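PDB 3QQW: putative citrate lyase from Ralstonia eutropha, which probably acts as a magnesium-dependent lyase of the HpcH/HpaI aldolase/citrate lyase family, perhaps cleaving (S)-citramalyl-CoA. Local coordinates for residues V150-E153 with A157-D160; Q163-E166 with V172-F175; R206-M211 with A223-L228. All blocks are in the same frame, centred on the assembly; numbering follows the deposited sequence.

Contact 1. Residues V150-E153 with A157-D160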
loop_
_atom_site.group_PDB
_atom_site.type_symbol
_atom_site.label_atom_id
_atom_site.label_comp_id
_atom_site.label_asym_id
_atom_site.label_seq_id
_atom_site.Cartn_x
_atom_site.Cartn_y
_atom_site.Cartn_z
ATOM N N VAL C 150 -14.249 10.672 -11.457
ATOM C CA VAL C 150 -12.979 11.366 -11.225
ATOM C C VAL C 150 -11.814 10.510 -11.685
ATOM O O VAL C 150 -11.664 9.362 -11.262
ATOM C CB VAL C 150 -12.833 11.787 -9.732
ATOM C CG1 VAL C 150 -11.516 12.493 -9.472
ATOM C CG2 VAL C 150 -13.991 12.677 -9.313
ATOM N N LEU C 151 -10.978 11.079 -12.553
ATOM C CA LEU C 151 -9.755 10.411 -12.981
ATOM C C LEU C 151 -8.705 10.491 -11.893
ATOM O O LEU C 151 -8.459 11.574 -11.347
ATOM C CB LEU C 151 -9.192 11.052 -14.257
ATOM C CG LEU C 151 -9.527 10.443 -15.632
ATOM C CD1 LEU C 151 -9.069 9.013 -15.762
ATOM C CD2 LEU C 151 -10.951 10.612 -15.966
ATOM N N ILE C 152 -8.095 9.344 -11.576
ATOM C CA ILE C 152 -6.949 9.234 -10.666
ATOM C C ILE C 152 -5.799 8.941 -11.591
ATOM O O ILE C 152 -5.664 7.818 -12.069
ATOM C CB ILE C 152 -7.168 8.199 -9.535
ATOM C CG1 ILE C 152 -8.498 8.502 -8.744
ATOM C CG2 ILE C 152 -5.934 8.120 -8.613
ATOM C CD1 ILE C 152 -8.625 9.921 -8.053
ATOM N N GLU C 153 -5.073 10.007 -11.995
ATOM C CA GLU C 153 -4.006 9.871 -12.989
ATOM C C GLU C 153 -2.810 10.791 -12.710
ATOM O O GLU C 153 -2.009 11.066 -13.611
ATOM C CB GLU C 153 -4.560 10.113 -14.399
ATOM C CG GLU C 153 -5.238 11.448 -14.644
ATOM C CD GLU C 153 -5.992 11.530 -15.960
ATOM O OE1 GLU C 153 -5.824 10.624 -16.804
ATOM O OE2 GLU C 153 -6.765 12.496 -16.146
ATOM N N ALA C 157 -3.493 13.182 -6.983
ATOM C CA ALA C 157 -4.798 12.532 -6.914
ATOM C C ALA C 157 -4.669 11.114 -6.325
ATOM O O ALA C 157 -5.580 10.663 -5.628
ATOM C CB ALA C 157 -5.454 12.483 -8.276
ATOM N N LEU C 158 -3.542 10.416 -6.577
ATOM C CA LEU C 158 -3.339 9.098 -5.983
ATOM C C LEU C 158 -3.066 9.255 -4.488
ATOM O O LEU C 158 -3.681 8.570 -3.686
ATOM C CB LEU C 158 -2.210 8.295 -6.673
ATOM C CG LEU C 158 -1.922 6.905 -6.070
ATOM C CD1 LEU C 158 -3.134 5.941 -6.214
ATOM C CD2 LEU C 158 -0.639 6.317 -6.639
ATOM N N ARG C 159 -2.199 10.182 -4.121
ATOM C CA ARG C 159 -1.907 10.464 -2.720
ATOM C C ARG C 159 -3.218 10.783 -1.967
ATOM O O ARG C 159 -3.433 10.244 -0.879
ATOM C CB ARG C 159 -0.904 11.635 -2.622
ATOM C CG ARG C 159 -0.545 12.106 -1.215
ATOM C CD ARG C 159 -0.063 13.571 -1.228
ATOM N NE ARG C 159 -1.063 14.495 -1.789
ATOM C CZ ARG C 159 -0.816 15.406 -2.735
ATOM N NH1 ARG C 159 0.418 15.557 -3.221
ATOM N NH2 ARG C 159 -1.801 16.170 -3.207
ATOM N N ASP C 160 -4.109 11.583 -2.592
ATOM C CA ASP C 160 -5.384 12.024 -2.022
ATOM C C ASP C 160 -6.588 11.176 -2.393
ATOM O O ASP C 160 -7.713 11.599 -2.124
ATOM C CB ASP C 160 -5.677 13.473 -2.456
ATOM C CG ASP C 160 -4.684 14.512 -1.965
ATOM O OD1 ASP C 160 -3.907 14.205 -1.028
ATOM O OD2 ASP C 160 -4.744 15.653 -2.445
#

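Contact 2. Residues Q163-E166 with V172-F175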
loop_
_atom_site.group_PDB
_atom_site.type_symbol
_atom_site.label_atom_id
_atom_site.label_comp_id
_atom_site.label_asym_id
_atom_site.label_seq_id
_atom_site.Cartn_x
_atom_site.Cartn_y
_atom_site.Cartn_z
ATOM N N GLN C 163 -9.329 10.721 0.236
ATOM C CA GLN C 163 -9.989 11.997 0.497
ATOM C C GLN C 163 -10.944 12.317 -0.672
ATOM O O GLN C 163 -12.093 12.687 -0.451
ATOM C CB GLN C 163 -8.932 13.074 0.690
ATOM C CG GLN C 163 -9.396 14.251 1.454
ATOM C CD GLN C 163 -8.193 14.944 2.010
ATOM O OE1 GLN C 163 -7.313 15.412 1.271
ATOM N NE2 GLN C 163 -8.096 14.972 3.330
ATOM N N ILE C 164 -10.486 12.083 -1.912
ATOM C CA ILE C 164 -11.294 12.276 -3.122
ATOM C C ILE C 164 -12.529 11.357 -3.051
ATOM O O ILE C 164 -13.637 11.828 -3.251
ATOM C CB ILE C 164 -10.432 12.028 -4.400
ATOM C CG1 ILE C 164 -9.431 13.185 -4.622
ATOM C CG2 ILE C 164 -11.302 11.790 -5.634
ATOM C CD1 ILE C 164 -8.355 12.965 -5.678
ATOM N N ALA C 165 -12.347 10.080 -2.693
ATOM C CA ALA C 165 -13.433 9.098 -2.609
ATOM C C ALA C 165 -14.532 9.479 -1.587
ATOM O O ALA C 165 -15.653 8.985 -1.680
ATOM C CB ALA C 165 -12.871 7.733 -2.271
ATOM N N GLU C 166 -14.235 10.377 -0.657
ATOM C CA GLU C 166 -15.196 10.819 0.332
ATOM C C GLU C 166 -16.022 12.010 -0.136
ATOM O O GLU C 166 -16.997 12.357 0.537
ATOM C CB GLU C 166 -14.461 11.171 1.641
ATOM C CG GLU C 166 -14.104 9.920 2.420
ATOM C CD GLU C 166 -14.452 9.975 3.884
ATOM O OE1 GLU C 166 -15.283 10.831 4.266
ATOM O OE2 GLU C 166 -13.995 9.075 4.623
ATOM N N VAL C 172 -17.857 7.131 -9.813
ATOM C CA VAL C 172 -16.759 6.394 -10.435
ATOM C C VAL C 172 -15.405 7.068 -10.139
ATOM O O VAL C 172 -15.300 8.297 -10.153
ATOM C CB VAL C 172 -16.923 6.199 -11.977
ATOM C CG1 VAL C 172 -15.677 5.592 -12.601
ATOM C CG2 VAL C 172 -18.139 5.374 -12.342
ATOM N N LEU C 173 -14.369 6.231 -9.901
ATOM C CA LEU C 173 -12.955 6.591 -9.860
ATOM C C LEU C 173 -12.347 5.904 -11.059
ATOM O O LEU C 173 -12.443 4.681 -11.193
ATOM C CB LEU C 173 -12.227 6.228 -8.562
ATOM C CG LEU C 173 -12.672 6.930 -7.268
ATOM C CD1 LEU C 173 -11.744 6.556 -6.126
ATOM C CD2 LEU C 173 -12.699 8.474 -7.431
ATOM N N ASP C 174 -11.805 6.698 -11.993
ATOM C CA ASP C 174 -11.215 6.178 -13.222
ATOM C C ASP C 174 -9.730 6.110 -13.114
ATOM O O ASP C 174 -9.102 7.096 -12.743
ATOM C CB ASP C 174 -11.589 7.096 -14.413
ATOM C CG ASP C 174 -13.031 7.107 -14.804
ATOM O OD1 ASP C 174 -13.529 6.062 -15.211
ATOM O OD2 ASP C 174 -13.641 8.195 -14.774
ATOM N N PHE C 175 -9.141 4.992 -13.487
ATOM C CA PHE C 175 -7.670 4.902 -13.484
ATOM C C PHE C 175 -7.104 5.386 -14.828
ATOM O O PHE C 175 -7.397 4.807 -15.871
ATOM C CB PHE C 175 -7.187 3.486 -13.173
ATOM C CG PHE C 175 -5.706 3.490 -12.905
ATOM C CD1 PHE C 175 -5.194 4.061 -11.743
ATOM C CD2 PHE C 175 -4.813 2.989 -13.848
ATOM C CE1 PHE C 175 -3.818 4.124 -11.520
ATOM C CE2 PHE C 175 -3.436 3.048 -13.626
ATOM C CZ PHE C 175 -2.947 3.604 -12.456
#

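Contact 3. Residues R206-M211 with A223-L228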
loop_
_atom_site.group_PDB
_atom_site.type_symbol
_atom_site.label_atom_id
_atom_site.label_comp_id
_atom_site.label_asym_id
_atom_site.label_seq_id
_atom_site.Cartn_x
_atom_site.Cartn_y
_atom_site.Cartn_z
ATOM N N ARG C 206 0.333 -0.876 -7.117
ATOM C CA ARG C 206 0.122 -0.024 -5.956
ATOM C C ARG C 206 -0.943 1.033 -6.248
ATOM O O ARG C 206 -1.887 1.177 -5.473
ATOM C CB ARG C 206 1.454 0.613 -5.545
ATOM C CG ARG C 206 1.344 1.583 -4.400
ATOM C CD ARG C 206 2.626 2.353 -4.204
ATOM N NE ARG C 206 2.495 3.269 -3.071
ATOM C CZ ARG C 206 1.939 4.470 -3.138
ATOM N NH1 ARG C 206 1.499 4.946 -4.300
ATOM N NH2 ARG C 206 1.862 5.229 -2.058
ATOM N N ALA C 207 -0.807 1.741 -7.362
ATOM C CA ALA C 207 -1.731 2.785 -7.772
ATOM C C ALA C 207 -3.140 2.215 -8.036
ATOM O O ALA C 207 -4.115 2.694 -7.465
ATOM C CB ALA C 207 -1.196 3.468 -9.018
ATOM N N LYS C 208 -3.232 1.148 -8.855
ATOM C CA LYS C 208 -4.508 0.503 -9.174
ATOM C C LYS C 208 -5.196 -0.046 -7.904
ATOM O O LYS C 208 -6.391 0.212 -7.689
ATOM C CB LYS C 208 -4.319 -0.614 -10.203
ATOM C CG LYS C 208 -4.050 -0.076 -11.580
ATOM C CD LYS C 208 -3.987 -1.201 -12.609
ATOM C CE LYS C 208 -3.799 -0.648 -14.001
ATOM N NZ LYS C 208 -3.601 -1.741 -14.983
ATOM N N ALA C 209 -4.440 -0.787 -7.070
ATOM C CA ALA C 209 -4.990 -1.370 -5.847
ATOM C C ALA C 209 -5.453 -0.270 -4.873
ATOM O O ALA C 209 -6.538 -0.417 -4.309
ATOM C CB ALA C 209 -3.970 -2.298 -5.190
ATOM N N ASP C 210 -4.690 0.854 -4.744
ATOM C CA ASP C 210 -5.091 1.959 -3.859
ATOM C C ASP C 210 -6.384 2.592 -4.306
ATOM O O ASP C 210 -7.255 2.854 -3.475
ATOM C CB ASP C 210 -4.020 3.050 -3.788
ATOM C CG ASP C 210 -2.965 2.812 -2.737
ATOM O OD1 ASP C 210 -3.014 1.755 -2.078
ATOM O OD2 ASP C 210 -2.083 3.685 -2.573
HETATM N N MSE C 211 -6.517 2.838 -5.618
HETATM C CA MSE C 211 -7.693 3.478 -6.146
HETATM C C MSE C 211 -8.941 2.583 -5.985
HETATM O O MSE C 211 -10.003 3.096 -5.584
HETATM C CB MSE C 211 -7.458 3.873 -7.593
HETATM C CG MSE C 211 -8.507 4.895 -8.095
HETATM SE SE MSE C 211 -8.916 4.738 -9.989
HETATM C CE MSE C 211 -9.731 3.096 -9.959
ATOM N N ALA C 223 -13.115 2.133 -12.096
ATOM C CA ALA C 223 -13.066 1.867 -13.529
ATOM C C ALA C 223 -11.639 1.796 -14.042
ATOM O O ALA C 223 -10.750 2.548 -13.612
ATOM C CB ALA C 223 -13.853 2.899 -14.297
ATOM N N HIS C 224 -11.418 0.802 -14.925
ATOM C CA HIS C 224 -10.114 0.512 -15.491
ATOM C C HIS C 224 -9.882 1.272 -16.791
ATOM O O HIS C 224 -10.824 1.585 -17.500
ATOM C CB HIS C 224 -9.985 -0.996 -15.713
ATOM C CG HIS C 224 -8.571 -1.453 -15.940
ATOM N ND1 HIS C 224 -8.155 -1.922 -17.169
ATOM C CD2 HIS C 224 -7.525 -1.501 -15.078
ATOM C CE1 HIS C 224 -6.870 -2.205 -17.026
ATOM N NE2 HIS C 224 -6.449 -1.972 -15.789
ATOM N N ASN C 225 -8.609 1.583 -17.085
ATOM C CA ASN C 225 -8.127 2.234 -18.317
ATOM C C ASN C 225 -8.390 1.312 -19.524
ATOM O O ASN C 225 -8.633 0.120 -19.344
ATOM C CB ASN C 225 -6.626 2.559 -18.200
ATOM C CG ASN C 225 -5.830 1.416 -17.615
ATOM O OD1 ASN C 225 -5.922 1.125 -16.423
ATOM N ND2 ASN C 225 -5.067 0.720 -18.441
ATOM N N VAL C 226 -8.337 1.870 -20.740
ATOM C CA VAL C 226 -8.585 1.160 -21.999
ATOM C C VAL C 226 -7.559 0.056 -22.273
ATOM O O VAL C 226 -6.445 0.033 -21.720
ATOM C CB VAL C 226 -8.586 2.158 -23.202
ATOM C CG1 VAL C 226 -9.707 3.201 -23.082
ATOM C CG2 VAL C 226 -7.230 2.848 -23.359
ATOM N N CYS C 227 -7.925 -0.827 -23.194
ATOM C CA CYS C 227 -7.007 -1.790 -23.766
ATOM C C CYS C 227 -6.478 -1.112 -25.030
ATOM O O CYS C 227 -7.257 -0.500 -25.771
ATOM C CB CYS C 227 -7.681 -3.127 -24.059
ATOM S SG CYS C 227 -6.580 -4.337 -24.857
ATOM N N LEU C 228 -5.169 -1.150 -25.258
ATOM C CA LEU C 228 -4.591 -0.478 -26.433
ATOM C C LEU C 228 -4.812 -1.296 -27.734
ATOM O O LEU C 228 -4.718 -0.740 -28.835
ATOM C CB LEU C 228 -3.108 -0.124 -26.203
ATOM C CG LEU C 228 -2.902 0.943 -25.103
ATOM C CD1 LEU C 228 -1.470 1.073 -24.726
ATOM C CD2 LEU C 228 -3.499 2.311 -25.479
#

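Contact 1. Residues V150-E153 with A157-D160
I152, on strand 148-152, packs against A157 and L158, on helix 155-159. The contact across the two segments is apolar, and two branches of the isoleucine share it. CD1, at the end of the longer branch, meets the methyl CB of A157 at 4.1 Å. CG2 lies alongside the helix backbone, 3.8 Å from L158 CA. The same methyl group also approaches L158 CB at 4.2 Å. Chi1 (-54°) puts CG2 anti to the backbone N, against L158. Chi2 (-59°) then swings CD1 to A157, where it lies about as near the backbone O as the CB. Side chains of V161 and I164 on helix 161-164, and of M211 on helix 202-217, also touch I152.

The polar groups lie apart from this apolar patch. R159 grips D160 side-on in a salt bridge. Its NE reaches D160 OD1 at 3.0 Å, and its NH2 reaches D160 OD2 at 3.1 Å. Both oxygens lie close to the guanidinium plane, but the nitrogens approach from well above the carboxylate plane. D160 OD2 also accepts a hydrogen bond from the backbone N of S123.

E153 comes directly after strand 148-152, at the C-terminal end of the barrel, where active sites of this fold lie. Its CB points away from the helix. E153 OE2 accepts a hydrogen bond from the backbone N of K119, and OE1 lies near D179 OD2. Both acids are predicted magnesium ligands, and E153 is also a predicted substrate-binding residue. The chemistry therefore divides by side: aliphatic packing joins strand to helix, while the carboxylate of E153 is turned to the predicted magnesium site it would share with D179.

Contact 2. Residues Q163-E166 with V172-F175
This contact belongs to the outer layer of a TIM barrel, where residues 163-166 lead on to strand 170-175. I164 and A165 cover L173, whose side chain points from the strand toward the helical layer. The unit is a beta-alpha-beta crossover. Strands 148-152 and 170-175 are parallel neighbours, and helices 155-159 and 161-164 lie on the connection between them.

L173 carries its side of the contact with both methyl groups. CD2 meets I164 CG2 at 4.0 Å. CD1 meets the methyl CB of A165 at 4.2 Å. The leucine fork thus touches two consecutive residues, one with each prong. Chi1 of -65° sets CG anti to the carbonyl carbon, and chi2 of -174° turns CD1 to A165 and CD2 to I164. All three residues are buried, and no hydrogen bond joins the two segments.

The surroundings extend this apolar layer. V150 of the neighbouring strand touches I164, and A215 of helix 202-217 touches L173. On the other side of the strand, D174 OD1 is hydrogen-bonded to W253 NE1. Within 163-166, the backbone N of E166 donates to the O of Q163 at 3.2 Å.

Contact 3. Residues R206-M211 with A223-L228
K208 reaches from helix 202-217 to H224 and N225 with an almost straight side chain. Its CB points toward the 223-228 segment. CG lies anti to the carbonyl carbon (chi1 -73°), and the chain is extended beyond it. CD comes within 4.1 Å of H224 NE2. CE is nearer, 3.5 Å from the same nitrogen. CE also lies 3.7 Å from N225 OD1, where the lysine and asparagine side chains cross at about a right angle. At the tip, NZ donates a hydrogen bond to H224 NE2 at 3.0 Å. The ammonium group sits at the edge of the imidazole, 14° out of the ring plane. NZ has a second acceptor, the backbone O of Q198, so two hydrogen bonds hold the end of this buried chain.

In the TIM barrel, helix 202-217 precedes strand 221-224 and packs on its outer side. The lysine links that helix to H224 and N225. M211, a selenomethionine one turn further along the helix, makes the other approach. Its chain bends at chi2 and chi3, and CE arrives 3.8 Å from the backbone O of A223.

N225 OD1 lies over one face of the H224 ring, 3.2 Å above its plane and offset toward the rim. N225 ND2 donates to Q198 OE1, so Q198 serves both the lysine and the asparagine. F249 meets the H224 ring edge-to-face. Elsewhere on the helix, R206 and D210 face other copies of the protein, and their salt bridges cross the subunit boundaries. R206 NE pairs with D210 OD1 of the second subunit, and D210 OD1 pairs with R206 NE of the third subunit.

From the N terminus, contact 1 comes first: it closes the short turn between strand 148-152 and helix 155-159. Contact 2 follows, closing the return from helix 161-164 to strand 170-175. Contact 3 closes the longer return from helix 202-217 to strand 221-224. The three loops run in series; none encloses or crosses another. They are joined in space through three neighbouring parallel strands of the barrel. I152 N is probably hydrogen-bonded to D174 O, tying contact 1 to contact 2. A223 N probably does the same with L173 O, between contacts 2 and 3. Helix 202-217 also meets contact 1 directly, where L158 packs on A207.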